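B-agarase (Agarivorans gilvus, PDB 5Z6P) probably hydrolyses the beta-linkages of agar polysaccharides, as a glycoside hydrolase of family 50. Local coordinates at residues G258-R263 / A750-N755; F301-D306 / Q756-K761; F669-L674 / E697-T702; I734-I739 / Q745-A750. All coordinates share one frame; numbering follows the deposited sequence.

Interaction 1: residues G258-R263 / A750-N755; sequences GPMLGR and AAKRVN
Met260 and Arg263 dock a loop onto one side of helix 745-762, in a partly buried contact that combines one hydrogen bond with sulfur and methyl packing. The loop follows helix 241-255, and 750-755 is the middle of helix 745-762, close to the C-terminus. Met260 runs straight out from the loop until its last bond, where chi3 of -66° turns the methyl aside. CE thereby settles 3.5 Å from Lys752 O, while SD stops 3.7 Å from Asn755 C. The Lys752 side chain meets this methyl with its CB, 4.1 Å from Met260 CE, and sends its extended chain on to Asn427.

Helix 745-762 is probably the closing helix of the (alpha/beta)8 barrel expected for this family, and it is kinked just beyond the contact: the backbone N of neither Tyr759 nor Pro760 bonds to the turn before. That leaves Asn755 O without its usual helical donor. Arg263 steps in, with NH2 2.9 Å from Asn755 O and a fairly straight N-H...O angle of 155°. The donor stands above the carbonyl plane, 44° out of it, and the oxygen lies at the guanidinium edge, tilted slightly from that plane. Met260 SD packs on one face of the Arg263 guanidinium, 3.8 Å above its plane and toward its rim. The same NH2 also bonds to Gly429 O.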
loop_
_atom_site.group_PDB
_atom_site.type_symbol
_atom_site.label_atom_id
_atom_site.label_comp_id
_atom_site.label_asym_id
_atom_site.label_seq_id
_atom_site.Cartn_x
_atom_site.Cartn_y
_atom_site.Cartn_z
ATOM N N GLY A 258 -18.347 -23.367 -13.295
ATOM C CA GLY A 258 -18.654 -22.188 -14.076
ATOM C C GLY A 258 -18.582 -20.897 -13.290
ATOM O O GLY A 258 -18.273 -20.908 -12.106
ATOM N N PRO A 259 -18.853 -19.771 -13.957
ATOM C CA PRO A 259 -18.800 -18.443 -13.337
ATOM C C PRO A 259 -19.921 -18.206 -12.343
ATOM O O PRO A 259 -20.945 -18.863 -12.423
ATOM C CB PRO A 259 -18.934 -17.488 -14.539
ATOM C CG PRO A 259 -19.658 -18.289 -15.569
ATOM C CD PRO A 259 -19.135 -19.696 -15.398
ATOM N N MET A 260 -19.721 -17.287 -11.411
ATOM C CA MET A 260 -20.823 -16.797 -10.609
ATOM C C MET A 260 -21.836 -16.203 -11.568
ATOM O O MET A 260 -21.463 -15.488 -12.485
ATOM C CB MET A 260 -20.358 -15.758 -9.590
ATOM C CG MET A 260 -21.489 -15.055 -8.863
ATOM S SD MET A 260 -20.934 -13.890 -7.617
ATOM C CE MET A 260 -20.147 -14.949 -6.413
ATOM N N LEU A 261 -23.112 -16.523 -11.369
ATOM C CA LEU A 261 -24.170 -16.094 -12.281
ATOM C C LEU A 261 -24.600 -14.655 -12.016
ATOM O O LEU A 261 -24.134 -14.022 -11.073
ATOM C CB LEU A 261 -25.381 -17.027 -12.168
ATOM C CG LEU A 261 -25.105 -18.509 -12.413
ATOM C CD1 LEU A 261 -26.285 -19.375 -12.017
ATOM C CD2 LEU A 261 -24.711 -18.750 -13.870
ATOM N N GLY A 262 -25.496 -14.145 -12.847
ATOM C CA GLY A 262 -26.054 -12.830 -12.627
ATOM C C GLY A 262 -25.387 -11.702 -13.398
ATOM O O GLY A 262 -25.774 -10.543 -13.251
ATOM N N ARG A 263 -24.389 -12.024 -14.215
ATOM C CA ARG A 263 -23.667 -10.985 -14.950
ATOM C C ARG A 263 -24.027 -10.925 -16.420
ATOM O O ARG A 263 -24.296 -11.940 -17.041
ATOM C CB ARG A 263 -22.151 -11.182 -14.834
ATOM C CG ARG A 263 -21.546 -10.651 -13.558
ATOM C CD ARG A 263 -21.358 -11.755 -12.535
ATOM N NE ARG A 263 -20.617 -11.250 -11.391
ATOM C CZ ARG A 263 -21.166 -10.826 -10.262
ATOM N NH1 ARG A 263 -22.482 -10.866 -10.102
ATOM N NH2 ARG A 263 -20.394 -10.365 -9.290
ATOM N N ALA A 750 -14.956 -14.928 1.081
ATOM C CA ALA A 750 -15.336 -13.532 1.278
ATOM C C ALA A 750 -15.586 -12.833 -0.059
ATOM O O ALA A 750 -16.585 -12.149 -0.224
ATOM C CB ALA A 750 -14.277 -12.803 2.069
ATOM N N ALA A 751 -14.680 -13.020 -1.012
ATOM C CA ALA A 751 -14.871 -12.485 -2.354
ATOM C C ALA A 751 -16.241 -12.894 -2.913
ATOM O O ALA A 751 -16.955 -12.072 -3.480
ATOM C CB ALA A 751 -13.764 -12.950 -3.282
ATOM N N LYS A 752 -16.610 -14.161 -2.742
ATOM C CA LYS A 752 -17.901 -14.638 -3.246
ATOM C C LYS A 752 -19.105 -13.993 -2.526
ATOM O O LYS A 752 -20.077 -13.616 -3.168
ATOM C CB LYS A 752 -17.987 -16.170 -3.150
ATOM C CG LYS A 752 -17.131 -16.875 -4.189
ATOM C CD LYS A 752 -17.344 -18.364 -4.181
ATOM C CE LYS A 752 -16.411 -19.042 -5.160
ATOM N NZ LYS A 752 -16.779 -20.464 -5.377
ATOM N N ARG A 753 -19.037 -13.853 -1.208
ATOM C CA ARG A 753 -20.092 -13.161 -0.473
ATOM C C ARG A 753 -20.231 -11.711 -0.949
ATOM O O ARG A 753 -21.326 -11.269 -1.252
ATOM C CB ARG A 753 -19.836 -13.209 1.038
ATOM C CG ARG A 753 -19.894 -14.635 1.633
ATOM C CD ARG A 753 -19.991 -14.601 3.144
ATOM N NE ARG A 753 -18.894 -13.842 3.726
ATOM C CZ ARG A 753 -17.691 -14.337 3.995
ATOM N NH1 ARG A 753 -17.428 -15.618 3.763
ATOM N NH2 ARG A 753 -16.759 -13.548 4.503
ATOM N N VAL A 754 -19.121 -10.981 -1.038
ATOM C CA VAL A 754 -19.175 -9.622 -1.553
ATOM C C VAL A 754 -19.755 -9.550 -2.972
ATOM O O VAL A 754 -20.697 -8.798 -3.237
ATOM C CB VAL A 754 -17.790 -8.967 -1.564
ATOM C CG1 VAL A 754 -17.842 -7.634 -2.349
ATOM C CG2 VAL A 754 -17.258 -8.780 -0.124
ATOM N N ASN A 755 -19.202 -10.358 -3.862
ATOM C CA ASN A 755 -19.507 -10.267 -5.276
ATOM C C ASN A 755 -20.927 -10.712 -5.634
ATOM O O ASN A 755 -21.486 -10.246 -6.619
ATOM C CB ASN A 755 -18.487 -11.077 -6.074
ATOM C CG ASN A 755 -17.116 -10.392 -6.145
ATOM O OD1 ASN A 755 -17.018 -9.172 -6.081
ATOM N ND2 ASN A 755 -16.066 -11.181 -6.290
#

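Interaction 2: residues F301-D306 / Q756-K761; sequences FATGLD and QSMYPK
Met758 starts with CG wedged between its backbone N and carbonyl carbon (chi1 61°) and then runs fully extended, which carries its thioether across to the strand residues Phe301 and Thr303. In Phe301 a chi1 of -171° sets the ring anti to the backbone N, beside the sulfur. SD comes to 3.8 Å from Phe301 CD2, an oblique Met-aromatic contact with the sulfur 5.0 Å from the ring centroid. Thr303 meets the methionine tip to tip, its CG2 methyl lying 3.6 Å from Met758 SD. The threonine hydroxyl has its polar partner in Asn755 OD1, one turn earlier on the helix.

Tyr759 supplies the polar link. Its hydroxyl accepts the backbone N-H of Phe301, with Phe301 N 3.1 Å from Tyr759 OH and a nearly straight angle of 166°. The nitrogen lies at the edge of the phenol ring, near its plane, while Phe301 CB packs 3.7 Å from Tyr759 CE1. The hydroxyl is shared by two backbone partners, Phe301 N and Gly267 O. Tyr269 lies almost parallel to the Tyr759 ring.

All four touching residues are buried. Strand 299-305 pairs in parallel with strand 709-714, and helix 745-762 follows that strand in the chain, consistent with the last helix packing on the first strand of an (alpha/beta)8 barrel, the fold expected for family 50.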
loop_
_atom_site.group_PDB
_atom_site.type_symbol
_atom_site.label_atom_id
_atom_site.label_comp_id
_atom_site.label_asym_id
_atom_site.label_seq_id
_atom_site.Cartn_x
_atom_site.Cartn_y
_atom_site.Cartn_z
ATOM N N PHE A 301 -20.076 -2.383 -11.419
ATOM C CA PHE A 301 -19.299 -2.093 -10.243
ATOM C C PHE A 301 -18.033 -2.965 -10.346
ATOM O O PHE A 301 -18.114 -4.163 -10.614
ATOM C CB PHE A 301 -20.108 -2.373 -8.981
ATOM C CG PHE A 301 -19.449 -1.904 -7.705
ATOM C CD1 PHE A 301 -19.650 -0.611 -7.234
ATOM C CD2 PHE A 301 -18.650 -2.770 -6.960
ATOM C CE1 PHE A 301 -19.061 -0.180 -6.059
ATOM C CE2 PHE A 301 -18.049 -2.354 -5.784
ATOM C CZ PHE A 301 -18.256 -1.063 -5.324
ATOM N N ALA A 302 -16.866 -2.357 -10.173
ATOM C CA ALA A 302 -15.596 -3.043 -10.480
ATOM C C ALA A 302 -14.954 -3.708 -9.269
ATOM O O ALA A 302 -14.505 -3.030 -8.362
ATOM C CB ALA A 302 -14.602 -2.063 -11.111
ATOM N N THR A 303 -14.893 -5.037 -9.266
ATOM C CA THR A 303 -14.166 -5.743 -8.211
ATOM C C THR A 303 -13.143 -6.677 -8.846
ATOM O O THR A 303 -13.424 -7.323 -9.855
ATOM C CB THR A 303 -15.107 -6.554 -7.270
ATOM O OG1 THR A 303 -15.892 -7.475 -8.042
ATOM C CG2 THR A 303 -16.039 -5.611 -6.497
ATOM N N GLY A 304 -11.954 -6.735 -8.260
ATOM C CA GLY A 304 -10.875 -7.528 -8.825
ATOM C C GLY A 304 -9.559 -7.331 -8.108
ATOM O O GLY A 304 -9.495 -6.593 -7.134
ATOM N N LEU A 305 -8.515 -7.982 -8.611
ATOM C CA LEU A 305 -7.211 -8.005 -7.957
ATOM C C LEU A 305 -6.134 -7.332 -8.806
ATOM O O LEU A 305 -6.188 -7.352 -10.026
ATOM C CB LEU A 305 -6.786 -9.447 -7.666
ATOM C CG LEU A 305 -7.856 -10.392 -7.096
ATOM C CD1 LEU A 305 -7.292 -11.804 -6.929
ATOM C CD2 LEU A 305 -8.396 -9.871 -5.778
ATOM N N ASP A 306 -5.171 -6.727 -8.133
ATOM C CA ASP A 306 -4.030 -6.133 -8.787
ATOM C C ASP A 306 -2.906 -7.152 -9.006
ATOM O O ASP A 306 -2.884 -8.206 -8.378
ATOM C CB ASP A 306 -3.501 -4.967 -7.961
ATOM C CG ASP A 306 -4.511 -3.860 -7.801
ATOM O OD1 ASP A 306 -5.309 -3.600 -8.733
ATOM O OD2 ASP A 306 -4.499 -3.269 -6.711
ATOM N N GLN A 756 -21.503 -11.600 -4.826
ATOM C CA GLN A 756 -22.859 -12.072 -5.076
ATOM C C GLN A 756 -23.886 -11.119 -4.477
ATOM O O GLN A 756 -25.019 -11.056 -4.940
ATOM C CB GLN A 756 -23.071 -13.488 -4.521
ATOM C CG GLN A 756 -23.312 -13.542 -3.020
ATOM C CD GLN A 756 -23.804 -14.899 -2.532
ATOM O OE1 GLN A 756 -24.380 -15.667 -3.298
ATOM N NE2 GLN A 756 -23.583 -15.191 -1.247
ATOM N N SER A 757 -23.494 -10.359 -3.463
ATOM C CA SER A 757 -24.419 -9.431 -2.829
ATOM C C SER A 757 -24.345 -7.977 -3.340
ATOM O O SER A 757 -25.335 -7.268 -3.294
ATOM C CB SER A 757 -24.207 -9.459 -1.318
ATOM O OG SER A 757 -23.171 -8.587 -0.920
ATOM N N MET A 758 -23.178 -7.538 -3.807
ATOM C CA MET A 758 -22.950 -6.114 -4.092
ATOM C C MET A 758 -23.944 -5.476 -5.067
ATOM O O MET A 758 -24.409 -4.370 -4.833
ATOM C CB MET A 758 -21.525 -5.882 -4.633
ATOM C CG MET A 758 -21.218 -6.598 -5.943
ATOM S SD MET A 758 -19.481 -6.485 -6.422
ATOM C CE MET A 758 -19.543 -7.240 -8.031
ATOM N N TYR A 759 -24.254 -6.162 -6.159
ATOM C CA TYR A 759 -25.120 -5.589 -7.164
ATOM C C TYR A 759 -26.545 -5.360 -6.641
ATOM O O TYR A 759 -27.067 -4.257 -6.781
ATOM C CB TYR A 759 -25.128 -6.466 -8.423
ATOM C CG TYR A 759 -24.042 -6.130 -9.425
ATOM C CD1 TYR A 759 -23.685 -4.813 -9.677
ATOM C CD2 TYR A 759 -23.378 -7.134 -10.119
ATOM C CE1 TYR A 759 -22.685 -4.508 -10.617
ATOM C CE2 TYR A 759 -22.393 -6.838 -11.048
ATOM C CZ TYR A 759 -22.053 -5.526 -11.295
ATOM O OH TYR A 759 -21.060 -5.244 -12.208
ATOM N N PRO A 760 -27.178 -6.386 -6.038
ATOM C CA PRO A 760 -28.499 -6.063 -5.494
ATOM C C PRO A 760 -28.451 -5.049 -4.356
ATOM O O PRO A 760 -29.374 -4.252 -4.242
ATOM C CB PRO A 760 -29.036 -7.422 -5.009
ATOM C CG PRO A 760 -27.901 -8.370 -5.071
ATOM C CD PRO A 760 -26.957 -7.842 -6.095
ATOM N N LYS A 761 -27.398 -5.044 -3.547
ATOM C CA LYS A 761 -27.310 -4.045 -2.482
ATOM C C LYS A 761 -27.130 -2.640 -3.050
ATOM O O LYS A 761 -27.775 -1.692 -2.602
ATOM C CB LYS A 761 -26.169 -4.345 -1.525
ATOM C CG LYS A 761 -26.212 -3.471 -0.292
ATOM C CD LYS A 761 -24.849 -3.289 0.341
ATOM C CE LYS A 761 -24.116 -4.605 0.492
ATOM N NZ LYS A 761 -24.792 -5.556 1.402
#

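Interaction 3: residues F669-L674 / E697-T702; sequences FHFGAL and ERYMQT
Tyr699 is the first residue of 697-702 to carry the contact, and lays its ring flat against Phe669 in an offset stack. The centroids are 3.9 Å apart and the planes only 8° from parallel. The slip between the rings places Tyr699 CZ over the root of the partner, 3.4 Å from Phe669 CB, and Tyr699 CD1 over the centre of the Phe669 ring. Phe669 turns to meet it because its CG stands between backbone N and carbonyl carbon, chi1 71°. The tyrosine hydroxyl passes beyond the stack and bonds to Tyr644 O.

The base of Tyr699 is occupied too: its CB abuts the rim of the Phe671 ring, in that ring's plane, at 3.7 Å from Phe671 CE2. Residues 669-674 continue directly from strand 664-668, and helix 689-704 leads on to the parallel neighbouring strand 709-714. The contact thus lies within a beta-alpha-beta crossover, the repeating element of (alpha/beta)8 barrels, with the helix pressed back on the exit of its first strand.

Next along the helix, Met700 folds its chain at chi2 and chi3 and crosses Phe669 at about a right angle. SD reaches 3.8 Å from Phe669 CZ and sits obliquely to the ring, a Met-aromatic contact with the sulfur 4.8 Å from the centroid. Phe669 also meets Tyr714 edge-to-face, and Met700 touches Ala712, both residues of strand 709-714.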
loop_
_atom_site.group_PDB
_atom_site.type_symbol
_atom_site.label_atom_id
_atom_site.label_comp_id
_atom_site.label_asym_id
_atom_site.label_seq_id
_atom_site.Cartn_x
_atom_site.Cartn_y
_atom_site.Cartn_z
ATOM N N PHE A 669 -6.028 -2.116 -1.653
ATOM C CA PHE A 669 -6.213 -2.325 -0.217
ATOM C C PHE A 669 -5.849 -3.773 0.073
ATOM O O PHE A 669 -5.855 -4.601 -0.832
ATOM C CB PHE A 669 -7.652 -2.032 0.241
ATOM C CG PHE A 669 -8.665 -3.046 -0.206
ATOM C CD1 PHE A 669 -9.161 -3.036 -1.493
ATOM C CD2 PHE A 669 -9.160 -3.985 0.685
ATOM C CE1 PHE A 669 -10.106 -3.966 -1.903
ATOM C CE2 PHE A 669 -10.101 -4.922 0.297
ATOM C CZ PHE A 669 -10.579 -4.920 -0.999
ATOM N N HIS A 670 -5.545 -4.089 1.322
ATOM C CA HIS A 670 -5.380 -5.497 1.652
ATOM C C HIS A 670 -5.468 -5.814 3.121
ATOM O O HIS A 670 -5.547 -4.929 3.971
ATOM C CB HIS A 670 -4.048 -6.045 1.078
ATOM C CG HIS A 670 -2.804 -5.459 1.678
ATOM N ND1 HIS A 670 -1.685 -5.173 0.925
ATOM C CD2 HIS A 670 -2.483 -5.155 2.955
ATOM C CE1 HIS A 670 -0.739 -4.696 1.712
ATOM N NE2 HIS A 670 -1.193 -4.687 2.950
ATOM N N PHE A 671 -5.435 -7.113 3.391
ATOM C CA PHE A 671 -5.383 -7.640 4.739
ATOM C C PHE A 671 -4.446 -8.859 4.802
ATOM O O PHE A 671 -4.564 -9.775 3.998
ATOM C CB PHE A 671 -6.802 -8.004 5.201
ATOM C CG PHE A 671 -7.725 -6.833 5.231
ATOM C CD1 PHE A 671 -7.650 -5.909 6.250
ATOM C CD2 PHE A 671 -8.645 -6.627 4.213
ATOM C CE1 PHE A 671 -8.492 -4.823 6.262
ATOM C CE2 PHE A 671 -9.481 -5.540 4.233
ATOM C CZ PHE A 671 -9.405 -4.642 5.253
ATOM N N GLY A 672 -3.500 -8.838 5.736
ATOM C CA GLY A 672 -2.632 -9.973 5.960
ATOM C C GLY A 672 -2.590 -10.517 7.381
ATOM O O GLY A 672 -3.095 -9.900 8.319
ATOM N N ALA A 673 -1.989 -11.692 7.537
ATOM C CA ALA A 673 -1.864 -12.318 8.849
ATOM C C ALA A 673 -0.504 -12.996 8.942
ATOM O O ALA A 673 0.319 -12.860 8.041
ATOM C CB ALA A 673 -2.989 -13.302 9.090
ATOM N N LEU A 674 -0.252 -13.696 10.042
ATOM C CA LEU A 674 1.050 -14.323 10.225
ATOM C C LEU A 674 0.930 -15.829 10.402
ATOM O O LEU A 674 1.917 -16.494 10.677
ATOM C CB LEU A 674 1.783 -13.724 11.434
ATOM C CG LEU A 674 2.162 -12.241 11.400
ATOM C CD1 LEU A 674 2.727 -11.793 12.730
ATOM C CD2 LEU A 674 3.129 -11.977 10.274
ATOM N N GLU A 697 -14.340 -8.529 3.632
ATOM C CA GLU A 697 -15.758 -8.283 3.456
ATOM C C GLU A 697 -16.157 -6.958 4.081
ATOM O O GLU A 697 -16.879 -6.189 3.466
ATOM C CB GLU A 697 -16.596 -9.424 4.054
ATOM C CG GLU A 697 -18.070 -9.222 3.875
ATOM C CD GLU A 697 -18.868 -10.497 4.054
ATOM O OE1 GLU A 697 -18.401 -11.398 4.774
ATOM O OE2 GLU A 697 -19.957 -10.585 3.456
ATOM N N ARG A 698 -15.684 -6.692 5.293
ATOM C CA ARG A 698 -16.004 -5.451 5.977
ATOM C C ARG A 698 -15.540 -4.231 5.169
ATOM O O ARG A 698 -16.265 -3.247 5.042
ATOM C CB ARG A 698 -15.382 -5.421 7.369
ATOM C CG ARG A 698 -16.138 -6.232 8.426
ATOM C CD ARG A 698 -15.510 -6.017 9.810
ATOM N NE ARG A 698 -15.237 -7.292 10.453
ATOM C CZ ARG A 698 -14.127 -7.582 11.110
ATOM N NH1 ARG A 698 -13.164 -6.682 11.242
ATOM N NH2 ARG A 698 -13.986 -8.776 11.638
ATOM N N TYR A 699 -14.332 -4.308 4.624
ATOM C CA TYR A 699 -13.831 -3.254 3.751
ATOM C C TYR A 699 -14.788 -3.060 2.600
ATOM O O TYR A 699 -15.245 -1.959 2.366
ATOM C CB TYR A 699 -12.427 -3.571 3.220
ATOM C CG TYR A 699 -11.736 -2.399 2.496
ATOM C CD1 TYR A 699 -12.112 -2.007 1.214
ATOM C CD2 TYR A 699 -10.689 -1.715 3.099
ATOM C CE1 TYR A 699 -11.447 -0.937 0.552
ATOM C CE2 TYR A 699 -10.039 -0.645 2.452
ATOM C CZ TYR A 699 -10.414 -0.267 1.194
ATOM O OH TYR A 699 -9.742 0.780 0.592
ATOM N N MET A 700 -15.116 -4.128 1.895
ATOM C CA MET A 700 -15.901 -3.983 0.681
ATOM C C MET A 700 -17.301 -3.415 0.890
ATOM O O MET A 700 -17.781 -2.666 0.042
ATOM C CB MET A 700 -15.994 -5.304 -0.045
ATOM C CG MET A 700 -14.700 -5.670 -0.733
ATOM S SD MET A 700 -14.187 -4.387 -1.875
ATOM C CE MET A 700 -15.565 -4.441 -3.015
ATOM N N GLN A 701 -17.944 -3.762 2.004
ATOM C CA GLN A 701 -19.301 -3.297 2.293
ATOM C C GLN A 701 -19.310 -1.785 2.296
ATOM O O GLN A 701 -20.202 -1.116 1.783
ATOM C CB GLN A 701 -19.775 -3.817 3.655
ATOM C CG GLN A 701 -19.946 -5.308 3.750
ATOM C CD GLN A 701 -20.295 -5.775 5.157
ATOM O OE1 GLN A 701 -19.968 -5.121 6.143
ATOM N NE2 GLN A 701 -20.948 -6.926 5.251
ATOM N N THR A 702 -18.259 -1.284 2.913
ATOM C CA THR A 702 -17.983 0.106 3.090
ATOM C C THR A 702 -17.836 0.873 1.749
ATOM O O THR A 702 -18.254 2.037 1.616
ATOM C CB THR A 702 -16.740 0.172 3.992
ATOM O OG1 THR A 702 -17.063 0.686 5.292
ATOM C CG2 THR A 702 -15.639 0.821 3.359
#

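Interaction 4: residues I734-I739 / Q745-A750; sequences IGFVSI and QPMVDA
The chain doubles back from Phe736 to Met747, whose CA atoms are 6.1 Å apart, as the loop after strand 709-714 turns into the first turns of helix 745-762. Phe736 extends its ring toward the helix, and Met747 lies over one face of it. Met747 CB is centred there, 3.8 Å from the Phe736 centroid and only 11° off the ring normal, a well-placed CH-pi contact. Beyond CB the methionine curls, chi2 -54° and chi3 turning the same way, so that the thioether folds back instead of leaving the aromatic ring. The terminal methyl returns to the rim on the same side, where Met747 CE lies 3.6 Å from Phe736 CE1. The sulfur between them stands higher, 5.4 Å from the Phe736 centroid, above the face but at a distance.

The ring also approaches the helix backbone, with Phe736 CE2 3.5 Å from Met747 O and near Val748 N. Away from the loop, Gln745 NE2 donates to Asp749 OD1, a bond between side chains one turn apart at the start of the helix. Farther round, Tyr714 meets the Phe736 ring edge-to-face.

No hydrogen bond joins 734-739 to 745-750. Cohesion across this buried contact therefore rests on shape and dispersion, with CH groups and a polarisable thioether against a pi face, while polar backbone atoms of the loop bond elsewhere, Gly735 N to Asp719 OD1 and Gly735 O to Arg692 of helix 689-704.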
loop_
_atom_site.group_PDB
_atom_site.type_symbol
_atom_site.label_atom_id
_atom_site.label_comp_id
_atom_site.label_asym_id
_atom_site.label_seq_id
_atom_site.Cartn_x
_atom_site.Cartn_y
_atom_site.Cartn_z
ATOM N N ILE A 734 -0.295 -11.135 1.807
ATOM C CA ILE A 734 -1.436 -10.373 1.284
ATOM C C ILE A 734 -2.127 -10.982 0.073
ATOM O O ILE A 734 -3.062 -10.415 -0.460
ATOM C CB ILE A 734 -1.014 -8.938 0.910
ATOM C CG1 ILE A 734 0.158 -8.964 -0.089
ATOM C CG2 ILE A 734 -0.688 -8.166 2.162
ATOM C CD1 ILE A 734 0.379 -7.655 -0.813
ATOM N N GLY A 735 -1.684 -12.151 -0.358
ATOM C CA GLY A 735 -2.249 -12.729 -1.546
ATOM C C GLY A 735 -3.625 -13.352 -1.384
ATOM O O GLY A 735 -4.032 -13.747 -0.290
ATOM N N PHE A 736 -4.332 -13.437 -2.499
ATOM C CA PHE A 736 -5.469 -14.339 -2.618
ATOM C C PHE A 736 -5.005 -15.779 -2.786
ATOM O O PHE A 736 -5.692 -16.704 -2.357
ATOM C CB PHE A 736 -6.367 -13.936 -3.781
ATOM C CG PHE A 736 -7.606 -13.229 -3.339
ATOM C CD1 PHE A 736 -7.523 -11.980 -2.751
ATOM C CD2 PHE A 736 -8.851 -13.829 -3.472
ATOM C CE1 PHE A 736 -8.661 -11.331 -2.316
ATOM C CE2 PHE A 736 -9.991 -13.193 -3.041
ATOM C CZ PHE A 736 -9.901 -11.941 -2.461
ATOM N N VAL A 737 -3.836 -15.954 -3.399
ATOM C CA VAL A 737 -3.244 -17.280 -3.540
ATOM C C VAL A 737 -1.856 -17.340 -2.910
ATOM O O VAL A 737 -1.148 -16.350 -2.862
ATOM C CB VAL A 737 -3.170 -17.717 -5.013
ATOM C CG1 VAL A 737 -4.523 -17.587 -5.671
ATOM C CG2 VAL A 737 -2.116 -16.938 -5.792
ATOM N N SER A 738 -1.480 -18.512 -2.408
ATOM C CA SER A 738 -0.151 -18.684 -1.834
ATOM C C SER A 738 0.923 -18.666 -2.909
ATOM O O SER A 738 0.636 -18.593 -4.094
ATOM C CB SER A 738 -0.052 -19.998 -1.058
ATOM O OG SER A 738 -0.114 -21.081 -1.959
ATOM N N ILE A 739 2.168 -18.785 -2.477
ATOM C CA ILE A 739 3.287 -18.859 -3.403
ATOM C C ILE A 739 3.273 -20.206 -4.145
ATOM O O ILE A 739 3.926 -20.361 -5.179
ATOM C CB ILE A 739 4.635 -18.641 -2.665
ATOM C CG1 ILE A 739 5.741 -18.235 -3.647
ATOM C CG2 ILE A 739 5.014 -19.862 -1.829
ATOM C CD1 ILE A 739 5.546 -16.891 -4.217
ATOM N N GLN A 745 -8.713 -20.022 1.348
ATOM C CA GLN A 745 -10.156 -20.264 1.264
ATOM C C GLN A 745 -11.033 -19.141 1.835
ATOM O O GLN A 745 -12.047 -18.809 1.235
ATOM C CB GLN A 745 -10.522 -21.584 1.942
ATOM C CG GLN A 745 -11.901 -22.090 1.535
ATOM C CD GLN A 745 -12.052 -22.220 0.035
ATOM O OE1 GLN A 745 -11.240 -22.856 -0.631
ATOM N NE2 GLN A 745 -13.095 -21.615 -0.506
ATOM N N PRO A 746 -10.666 -18.561 2.992
ATOM C CA PRO A 746 -11.543 -17.479 3.454
ATOM C C PRO A 746 -11.503 -16.224 2.558
ATOM O O PRO A 746 -12.474 -15.490 2.560
ATOM C CB PRO A 746 -11.008 -17.158 4.856
ATOM C CG PRO A 746 -10.219 -18.376 5.259
ATOM C CD PRO A 746 -9.624 -18.880 3.984
ATOM N N MET A 747 -10.419 -15.995 1.815
ATOM C CA MET A 747 -10.385 -14.864 0.888
ATOM C C MET A 747 -11.354 -15.130 -0.253
ATOM O O MET A 747 -12.186 -14.283 -0.578
ATOM C CB MET A 747 -8.966 -14.606 0.347
ATOM C CG MET A 747 -7.958 -14.237 1.417
ATOM S SD MET A 747 -8.444 -12.848 2.461
ATOM C CE MET A 747 -8.250 -11.485 1.288
ATOM N N VAL A 748 -11.244 -16.312 -0.846
ATOM C CA VAL A 748 -12.155 -16.748 -1.899
ATOM C C VAL A 748 -13.618 -16.692 -1.446
ATOM O O VAL A 748 -14.492 -16.200 -2.173
ATOM C CB VAL A 748 -11.833 -18.186 -2.358
ATOM C CG1 VAL A 748 -12.858 -18.670 -3.365
ATOM C CG2 VAL A 748 -10.434 -18.257 -2.944
ATOM N N ASP A 749 -13.885 -17.182 -0.242
ATOM C CA ASP A 749 -15.258 -17.203 0.244
ATOM C C ASP A 749 -15.776 -15.777 0.477
ATOM O O ASP A 749 -16.904 -15.464 0.137
ATOM C CB ASP A 749 -15.389 -18.008 1.536
ATOM C CG ASP A 749 -15.137 -19.512 1.353
ATOM O OD1 ASP A 749 -15.014 -20.035 0.222
ATOM O OD2 ASP A 749 -15.054 -20.171 2.393
ATOM N N ALA A 750 -14.956 -14.928 1.081
ATOM C CA ALA A 750 -15.336 -13.532 1.278
ATOM C C ALA A 750 -15.586 -12.833 -0.059
ATOM O O ALA A 750 -16.585 -12.149 -0.224
ATOM C CB ALA A 750 -14.277 -12.803 2.069
#

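How the interactions relate
Interactions 1, 2 and 4 all use helix 745-762, with interaction 4 at its start, interaction 1 in its middle and interaction 2 toward its end. Interaction 3 belongs to helix 689-704 alongside, joined to helix 745-762 by the Arg753-Glu697 salt bridge and by Val754 against Met700. Interactions 2, 3 and 4 are buried: 3 and 4 rely on aromatic and thioether packing without a hydrogen bond across, while 2 adds one from the strand backbone. Interaction 1, at the periphery, is partly buried and uses an arginine. Asn755 and Thr303 link interactions 1 and 2, whereas Leu305 on Phe736 and His670 on Ile734 tie interaction 4 to interactions 2 and 3.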